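Local structure of erythrocyte binding antigen 140 (Plasmodium falciparum, 4GF2) at residues D255-N260 and D266-N271; D471-Q474 and L480-F483. The protein probably binds a receptor on the host erythrocyte surface through its tandem Duffy binding-like domains, as an adhesin of red-cell invasion. The protein carries 3 engineered substitutions. All blocks are in the same frame, centred on the assembly; numbering follows the deposited sequence.

Interaction 1. Residues D255-N260 and D266-N271; sequences DLFKKN and DDFFKN
F268 meets F257 and N260 where two short helices, 252-259 and 265-269, come together across a brief connection. The tight part lies between the two phenyl rings: CD1 of F257 and CD1 of F268 are 3.8 Å apart, and the side chains cross at about a right angle. The ring planes are turned 57° from each other with centroids 5.7 Å apart, an oblique aromatic pair. F268 gets there because its CG stands anti to the backbone N (chi1 -161°), which swings the ring across to the other helix. N260, just past the end of helix 252-259, comes up to the rim of the same ring, its CB 3.7 Å from F268 CE1; the amide plane is tilted 67° from the ring.

Both short helices pack on two long ones, 175-202 and 213-242, in this largely helical chain of paired Duffy binding domains. F257 and F269 rest on M233 of helix 213-242, whereas L256 and N260 touch N184 of helix 175-202, and F187 of that helix adds a third ring beside F268. Within its own segment F268 also lays CD2 over one face of the F269 ring, 3.6 Å above its plane.

The outer side of helix 265-269 is loose by comparison. D266 and K270 are exposed there, well away from the packed rings, and pair with each other: K270 NZ folds back to D266 OD2 at 2.9 Å, a salt bridge whose hydrogen bond is weak.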
ATOM      1  N   ASP A 255     -19.440 -15.422 -23.445  1.00 93.12           N
ATOM      2  CA  ASP A 255     -20.768 -15.461 -22.840  1.00 95.22           C
ATOM      3  C   ASP A 255     -20.673 -15.302 -21.327  1.00 90.73           C
ATOM      4  O   ASP A 255     -21.378 -14.484 -20.737  1.00 93.00           O
ATOM      5  CB  ASP A 255     -21.471 -16.779 -23.171  1.00 98.15           C
ATOM      6  CG  ASP A 255     -21.768 -16.929 -24.648  1.00105.79           C
ATOM      7  OD1 ASP A 255     -22.017 -15.902 -25.313  1.00111.07           O
ATOM      8  OD2 ASP A 255     -21.759 -18.075 -25.144  1.00106.61           O
ATOM      9  N   LEU A 256     -19.796 -16.084 -20.706  1.00 84.55           N
ATOM     10  CA  LEU A 256     -19.627 -16.046 -19.259  1.00 79.48           C
ATOM     11  C   LEU A 256     -19.298 -14.641 -18.767  1.00 81.64           C
ATOM     12  O   LEU A 256     -19.770 -14.218 -17.712  1.00 78.77           O
ATOM     13  CB  LEU A 256     -18.533 -17.024 -18.828  1.00 74.45           C
ATOM     14  CG  LEU A 256     -18.050 -16.889 -17.383  1.00 70.76           C
ATOM     15  CD1 LEU A 256     -17.948 -18.249 -16.724  1.00 67.05           C
ATOM     16  CD2 LEU A 256     -16.708 -16.177 -17.347  1.00 71.76           C
ATOM     17  N   PHE A 257     -18.486 -13.918 -19.528  1.00 87.05           N
ATOM     18  CA  PHE A 257     -18.117 -12.558 -19.155  1.00 89.61           C
ATOM     19  C   PHE A 257     -19.302 -11.608 -19.288  1.00 94.53           C
ATOM     20  O   PHE A 257     -19.482 -10.716 -18.460  1.00 94.25           O
ATOM     21  CB  PHE A 257     -16.945 -12.063 -20.007  1.00 88.52           C
ATOM     22  CG  PHE A 257     -15.620 -12.659 -19.621  1.00 80.60           C
ATOM     23  CD1 PHE A 257     -15.290 -12.845 -18.288  1.00 74.70           C
ATOM     24  CD2 PHE A 257     -14.706 -13.037 -20.589  1.00 78.67           C
ATOM     25  CE1 PHE A 257     -14.076 -13.392 -17.931  1.00 70.70           C
ATOM     26  CE2 PHE A 257     -13.489 -13.587 -20.237  1.00 74.84           C
ATOM     27  CZ  PHE A 257     -13.174 -13.763 -18.907  1.00 70.85           C
ATOM     28  N   LYS A 258     -20.112 -11.803 -20.323  1.00 99.02           N
ATOM     29  CA  LYS A 258     -21.284 -10.961 -20.531  1.00104.43           C
ATOM     30  C   LYS A 258     -22.384 -11.284 -19.524  1.00107.19           C
ATOM     31  O   LYS A 258     -23.152 -10.403 -19.135  1.00111.39           O
ATOM     32  CB  LYS A 258     -21.820 -11.112 -21.954  1.00107.25           C
ATOM     33  CG  LYS A 258     -23.009 -10.210 -22.252  1.00110.53           C
ATOM     34  CD  LYS A 258     -23.513 -10.386 -23.674  1.00115.16           C
ATOM     35  CE  LYS A 258     -24.753  -9.543 -23.926  1.00118.71           C
ATOM     36  NZ  LYS A 258     -25.319  -9.769 -25.283  1.00122.84           N
ATOM     37  N   LYS A 259     -22.463 -12.543 -19.101  1.00105.10           N
ATOM     38  CA  LYS A 259     -23.434 -12.946 -18.089  1.00103.48           C
ATOM     39  C   LYS A 259     -23.242 -12.108 -16.834  1.00 99.70           C
ATOM     40  O   LYS A 259     -24.205 -11.763 -16.151  1.00 99.26           O
ATOM     41  CB  LYS A 259     -23.286 -14.430 -17.744  1.00103.48           C
ATOM     42  CG  LYS A 259     -23.784 -15.387 -18.815  1.00107.96           C
ATOM     43  CD  LYS A 259     -23.519 -16.837 -18.422  1.00107.44           C
ATOM     44  CE  LYS A 259     -23.856 -17.801 -19.551  1.00109.66           C
ATOM     45  NZ  LYS A 259     -23.541 -19.214 -19.194  1.00106.96           N
ATOM     46  N   ASN A 260     -21.988 -11.783 -16.538  1.00 98.55           N
ATOM     47  CA  ASN A 260     -21.657 -10.992 -15.361  1.00100.16           C
ATOM     48  C   ASN A 260     -21.513  -9.510 -15.696  1.00104.27           C
ATOM     49  O   ASN A 260     -21.004  -8.729 -14.892  1.00106.68           O
ATOM     50  CB  ASN A 260     -20.367 -11.511 -14.724  1.00 99.43           C
ATOM     51  CG  ASN A 260     -20.413 -13.005 -14.446  1.00 99.70           C
ATOM     52  OD1 ASN A 260     -19.527 -13.754 -14.860  1.00 98.72           O
ATOM     53  ND2 ASN A 260     -21.453 -13.446 -13.746  1.00101.34           N
ATOM     54  N   ASP A 266      -9.708  -8.490 -17.601  1.00 98.79           N
ATOM     55  CA  ASP A 266      -9.345  -7.174 -17.091  1.00101.80           C
ATOM     56  C   ASP A 266     -10.566  -6.458 -16.516  1.00 92.65           C
ATOM     57  O   ASP A 266     -10.590  -6.111 -15.336  1.00 86.81           O
ATOM     58  CB  ASP A 266      -8.706  -6.335 -18.201  1.00116.53           C
ATOM     59  CG  ASP A 266      -8.174  -5.004 -17.697  1.00125.49           C
ATOM     60  OD1 ASP A 266      -7.941  -4.879 -16.475  1.00124.89           O
ATOM     61  OD2 ASP A 266      -7.982  -4.088 -18.525  1.00132.50           O
ATOM     62  N   ASP A 267     -11.578  -6.252 -17.351  1.00 92.37           N
ATOM     63  CA  ASP A 267     -12.787  -5.549 -16.933  1.00 92.18           C
ATOM     64  C   ASP A 267     -13.517  -6.318 -15.837  1.00 87.83           C
ATOM     65  O   ASP A 267     -14.293  -5.743 -15.072  1.00 87.46           O
ATOM     66  CB  ASP A 267     -13.717  -5.339 -18.130  1.00 97.03           C
ATOM     67  CG  ASP A 267     -14.961  -4.550 -17.771  1.00 98.69           C
ATOM     68  OD1 ASP A 267     -14.868  -3.647 -16.912  1.00 96.83           O
ATOM     69  OD2 ASP A 267     -16.030  -4.834 -18.351  1.00102.06           O
ATOM     70  N   PHE A 268     -13.261  -7.619 -15.767  1.00 84.78           N
ATOM     71  CA  PHE A 268     -13.888  -8.477 -14.771  1.00 79.70           C
ATOM     72  C   PHE A 268     -13.353  -8.155 -13.379  1.00 78.99           C
ATOM     73  O   PHE A 268     -14.074  -8.261 -12.386  1.00 75.84           O
ATOM     74  CB  PHE A 268     -13.624  -9.945 -15.112  1.00 75.24           C
ATOM     75  CG  PHE A 268     -14.561 -10.909 -14.444  1.00 70.53           C
ATOM     76  CD1 PHE A 268     -15.818 -11.152 -14.972  1.00 71.59           C
ATOM     77  CD2 PHE A 268     -14.180 -11.585 -13.300  1.00 66.21           C
ATOM     78  CE1 PHE A 268     -16.681 -12.045 -14.363  1.00 70.26           C
ATOM     79  CE2 PHE A 268     -15.036 -12.480 -12.688  1.00 64.74           C
ATOM     80  CZ  PHE A 268     -16.288 -12.711 -13.221  1.00 67.03           C
ATOM     81  N   PHE A 269     -12.088  -7.750 -13.312  1.00 82.37           N
ATOM     82  CA  PHE A 269     -11.445  -7.471 -12.031  1.00 82.41           C
ATOM     83  C   PHE A 269     -11.103  -5.996 -11.826  1.00 88.63           C
ATOM     84  O   PHE A 269     -10.561  -5.628 -10.783  1.00 88.54           O
ATOM     85  CB  PHE A 269     -10.183  -8.318 -11.883  1.00 77.82           C
ATOM     86  CG  PHE A 269     -10.443  -9.792 -11.911  1.00 71.70           C
ATOM     87  CD1 PHE A 269     -11.025 -10.426 -10.829  1.00 68.44           C
ATOM     88  CD2 PHE A 269     -10.106 -10.544 -13.020  1.00 69.85           C
ATOM     89  CE1 PHE A 269     -11.268 -11.784 -10.856  1.00 66.36           C
ATOM     90  CE2 PHE A 269     -10.344 -11.900 -13.050  1.00 68.28           C
ATOM     91  CZ  PHE A 269     -10.924 -12.522 -11.968  1.00 66.35           C
ATOM     92  N   LYS A 270     -11.406  -5.153 -12.809  1.00 94.48           N
ATOM     93  CA  LYS A 270     -11.246  -3.714 -12.629  1.00 99.41           C
ATOM     94  C   LYS A 270     -12.088  -3.266 -11.440  1.00 98.04           C
ATOM     95  O   LYS A 270     -13.309  -3.426 -11.443  1.00 99.07           O
ATOM     96  CB  LYS A 270     -11.681  -2.945 -13.879  1.00105.93           C
ATOM     97  CG  LYS A 270     -10.697  -2.997 -15.038  1.00111.99           C
ATOM     98  CD  LYS A 270     -10.935  -1.849 -16.014  1.00117.71           C
ATOM     99  CE  LYS A 270     -10.125  -2.009 -17.293  1.00121.63           C
ATOM    100  NZ  LYS A 270     -10.692  -3.054 -18.194  1.00121.98           N
ATOM    101  N   ASN A 271     -11.441  -2.713 -10.420  1.00 95.22           N
ATOM    102  CA  ASN A 271     -12.165  -2.195  -9.265  1.00 90.59           C
ATOM    103  C   ASN A 271     -13.088  -1.061  -9.684  1.00 87.28           C
ATOM    104  O   ASN A 271     -12.663  -0.109 -10.336  1.00 86.64           O
ATOM    105  CB  ASN A 271     -11.199  -1.724  -8.178  1.00 91.19           C
ATOM    106  CG  ASN A 271     -10.739  -2.857  -7.279  1.00 90.39           C
ATOM    107  OD1 ASN A 271     -10.966  -4.032  -7.572  1.00 87.86           O
ATOM    108  ND2 ASN A 271     -10.087  -2.508  -6.177  1.00 92.43           N
TER

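Interaction 2. Residues D471-Q474 and L480-F483; sequences DKFQ and LRWF
A CH-pi contact between an arginine chain and a phenylalanine face joins short helix 470-475 to the beginning of helix 478-508, across a five-residue connection. R481 CD sits over one face of the F473 ring, 3.8 Å from its centroid and 16° off the ring normal, displaced a little toward the rim on the side of CZ. The methylenes before it follow the same ring, with R481 CB 4.0 Å from F473 CZ. F473 reaches across because its CG is anti to the backbone N, and the R481 chain then bends at chi3 (-44°), carrying the guanidinium off the ring. Its plane is turned 66° from that of the phenyl group, and CZ of R481 lies 5.8 Å from the F473 centroid, so any cation-pi attraction is weak at most. The aliphatic part of the arginine, rather than its charge, covers the ring.

Both segments lie in the second Duffy binding domain, a predominantly helical, disulfide-linked domain, and F473, Q474 and R481 all touch its helix 388-407. There the polar end of R481 is gripped: NH1 forms a salt bridge with D404 and a hydrogen bond to the I476 carbonyl O, while NH2 forms a salt bridge with D401. These partners fix the rotation of the buried guanidinium and probably balance its charge. D401 also accepts a hydrogen bond from W482 NE1, tying the next residue to the same acid.

On the F473 side the backbone comes close too, its O 3.2 Å from R481 CD. The O of Q474 stands farther off, 3.9 Å from R481 NH1.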
ATOM      1  N   ASP A 471      17.636  16.708  -5.188  1.00 66.62           N
ATOM      2  CA  ASP A 471      18.282  15.492  -4.713  1.00 68.11           C
ATOM      3  C   ASP A 471      19.643  15.795  -4.092  1.00 67.79           C
ATOM      4  O   ASP A 471      19.952  15.317  -3.001  1.00 67.19           O
ATOM      5  CB  ASP A 471      18.444  14.489  -5.853  1.00 76.38           C
ATOM      6  CG  ASP A 471      18.897  13.128  -5.368  1.00 80.88           C
ATOM      7  OD1 ASP A 471      18.566  12.768  -4.219  1.00 79.50           O
ATOM      8  OD2 ASP A 471      19.584  12.419  -6.133  1.00 85.32           O
ATOM      9  N   LYS A 472      20.456  16.584  -4.791  1.00 68.40           N
ATOM     10  CA  LYS A 472      21.751  16.999  -4.259  1.00 66.17           C
ATOM     11  C   LYS A 472      21.571  17.776  -2.962  1.00 63.76           C
ATOM     12  O   LYS A 472      22.327  17.597  -2.008  1.00 62.83           O
ATOM     13  CB  LYS A 472      22.507  17.867  -5.268  1.00 67.99           C
ATOM     14  CG  LYS A 472      23.441  17.099  -6.189  1.00 72.65           C
ATOM     15  CD  LYS A 472      24.226  18.047  -7.089  1.00 79.90           C
ATOM     16  CE  LYS A 472      25.242  17.303  -7.941  1.00 87.82           C
ATOM     17  NZ  LYS A 472      26.027  18.225  -8.808  1.00 94.27           N
ATOM     18  N   PHE A 473      20.570  18.647  -2.936  1.00 63.54           N
ATOM     19  CA  PHE A 473      20.310  19.465  -1.761  1.00 61.91           C
ATOM     20  C   PHE A 473      20.024  18.592  -0.542  1.00 60.56           C
ATOM     21  O   PHE A 473      20.493  18.874   0.562  1.00 57.67           O
ATOM     22  CB  PHE A 473      19.135  20.407  -2.022  1.00 60.51           C
ATOM     23  CG  PHE A 473      18.874  21.369  -0.903  1.00 55.54           C
ATOM     24  CD1 PHE A 473      19.808  22.336  -0.575  1.00 56.08           C
ATOM     25  CD2 PHE A 473      17.692  21.311  -0.182  1.00 53.01           C
ATOM     26  CE1 PHE A 473      19.571  23.225   0.452  1.00 54.54           C
ATOM     27  CE2 PHE A 473      17.449  22.196   0.846  1.00 51.69           C
ATOM     28  CZ  PHE A 473      18.388  23.156   1.165  1.00 53.20           C
ATOM     29  N   GLN A 474      19.262  17.525  -0.753  1.00 63.99           N
ATOM     30  CA  GLN A 474      18.892  16.621   0.328  1.00 66.06           C
ATOM     31  C   GLN A 474      20.107  15.883   0.885  1.00 66.66           C
ATOM     32  O   GLN A 474      20.097  15.436   2.032  1.00 67.40           O
ATOM     33  CB  GLN A 474      17.843  15.619  -0.162  1.00 70.53           C
ATOM     34  CG  GLN A 474      17.453  14.566   0.864  1.00 71.95           C
ATOM     35  CD  GLN A 474      18.025  13.196   0.542  1.00 74.10           C
ATOM     36  OE1 GLN A 474      18.075  12.789  -0.622  1.00 76.58           O
ATOM     37  NE2 GLN A 474      18.462  12.477   1.574  1.00 73.44           N
ATOM     38  N   LEU A 480      23.987  22.318   7.838  1.00 55.64           N
ATOM     39  CA  LEU A 480      24.491  23.234   6.824  1.00 56.33           C
ATOM     40  C   LEU A 480      23.335  23.861   6.051  1.00 51.99           C
ATOM     41  O   LEU A 480      23.374  25.044   5.712  1.00 51.14           O
ATOM     42  CB  LEU A 480      25.446  22.509   5.869  1.00 60.22           C
ATOM     43  CG  LEU A 480      26.783  22.071   6.474  1.00 63.17           C
ATOM     44  CD1 LEU A 480      27.585  21.240   5.482  1.00 67.20           C
ATOM     45  CD2 LEU A 480      27.590  23.277   6.925  1.00 64.21           C
ATOM     46  N   ARG A 481      22.302  23.069   5.781  1.00 49.98           N
ATOM     47  CA  ARG A 481      21.128  23.580   5.091  1.00 50.67           C
ATOM     48  C   ARG A 481      20.414  24.592   5.971  1.00 51.20           C
ATOM     49  O   ARG A 481      19.932  25.616   5.488  1.00 53.53           O
ATOM     50  CB  ARG A 481      20.175  22.445   4.728  1.00 49.30           C
ATOM     51  CG  ARG A 481      20.813  21.337   3.908  1.00 52.14           C
ATOM     52  CD  ARG A 481      19.761  20.434   3.291  1.00 53.40           C
ATOM     53  NE  ARG A 481      18.697  20.085   4.233  1.00 52.53           N
ATOM     54  CZ  ARG A 481      18.645  18.964   4.950  1.00 51.14           C
ATOM     55  NH1 ARG A 481      19.602  18.047   4.854  1.00 52.04           N
ATOM     56  NH2 ARG A 481      17.622  18.756   5.768  1.00 49.67           N
ATOM     57  N   TRP A 482      20.353  24.302   7.266  1.00 49.65           N
ATOM     58  CA  TRP A 482      19.659  25.167   8.210  1.00 46.86           C
ATOM     59  C   TRP A 482      20.415  26.466   8.415  1.00 48.33           C
ATOM     60  O   TRP A 482      19.818  27.538   8.456  1.00 48.03           O
ATOM     61  CB  TRP A 482      19.470  24.455   9.550  1.00 43.68           C
ATOM     62  CG  TRP A 482      18.477  23.353   9.483  1.00 42.72           C
ATOM     63  CD1 TRP A 482      17.724  22.992   8.400  1.00 43.13           C
ATOM     64  CD2 TRP A 482      18.112  22.462  10.542  1.00 42.02           C
ATOM     65  NE1 TRP A 482      16.916  21.930   8.721  1.00 42.39           N
ATOM     66  CE2 TRP A 482      17.136  21.587  10.029  1.00 41.47           C
ATOM     67  CE3 TRP A 482      18.517  22.320  11.871  1.00 43.06           C
ATOM     68  CZ2 TRP A 482      16.563  20.582  10.799  1.00 41.39           C
ATOM     69  CZ3 TRP A 482      17.946  21.323  12.633  1.00 43.22           C
ATOM     70  CH2 TRP A 482      16.979  20.467  12.097  1.00 42.33           C
ATOM     71  N   PHE A 483      21.732  26.358   8.550  1.00 50.54           N
ATOM     72  CA  PHE A 483      22.586  27.521   8.754  1.00 54.73           C
ATOM     73  C   PHE A 483      22.326  28.562   7.666  1.00 56.61           C
ATOM     74  O   PHE A 483      22.128  29.742   7.956  1.00 58.04           O
ATOM     75  CB  PHE A 483      24.058  27.099   8.732  1.00 58.15           C
ATOM     76  CG  PHE A 483      25.015  28.177   9.174  1.00 61.38           C
ATOM     77  CD1 PHE A 483      24.562  29.318   9.818  1.00 60.47           C
ATOM     78  CD2 PHE A 483      26.372  28.046   8.939  1.00 65.35           C
ATOM     79  CE1 PHE A 483      25.447  30.302  10.221  1.00 62.99           C
ATOM     80  CE2 PHE A 483      27.259  29.027   9.339  1.00 67.91           C
ATOM     81  CZ  PHE A 483      26.796  30.156   9.980  1.00 66.91           C
TER

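Overall arrangement
Interaction 1 and interaction 2 lie in series along the chain, on opposite sides of its centre. Their centres are about 52 Å apart and their nearest atoms about 33 Å, so neither touches the other. Each closes a short connection of five residues between helical segments and is built around phenylalanine, but the partners differ: at 255-260 with 266-271 a second phenyl ring, at 471-474 with 480-483 the aliphatic chain of an arginine held by acids. Interaction 1 packs on helices 175-202 and 213-242, interaction 2 on helix 388-407 in the second Duffy binding domain. Both are structural packing contacts between helices.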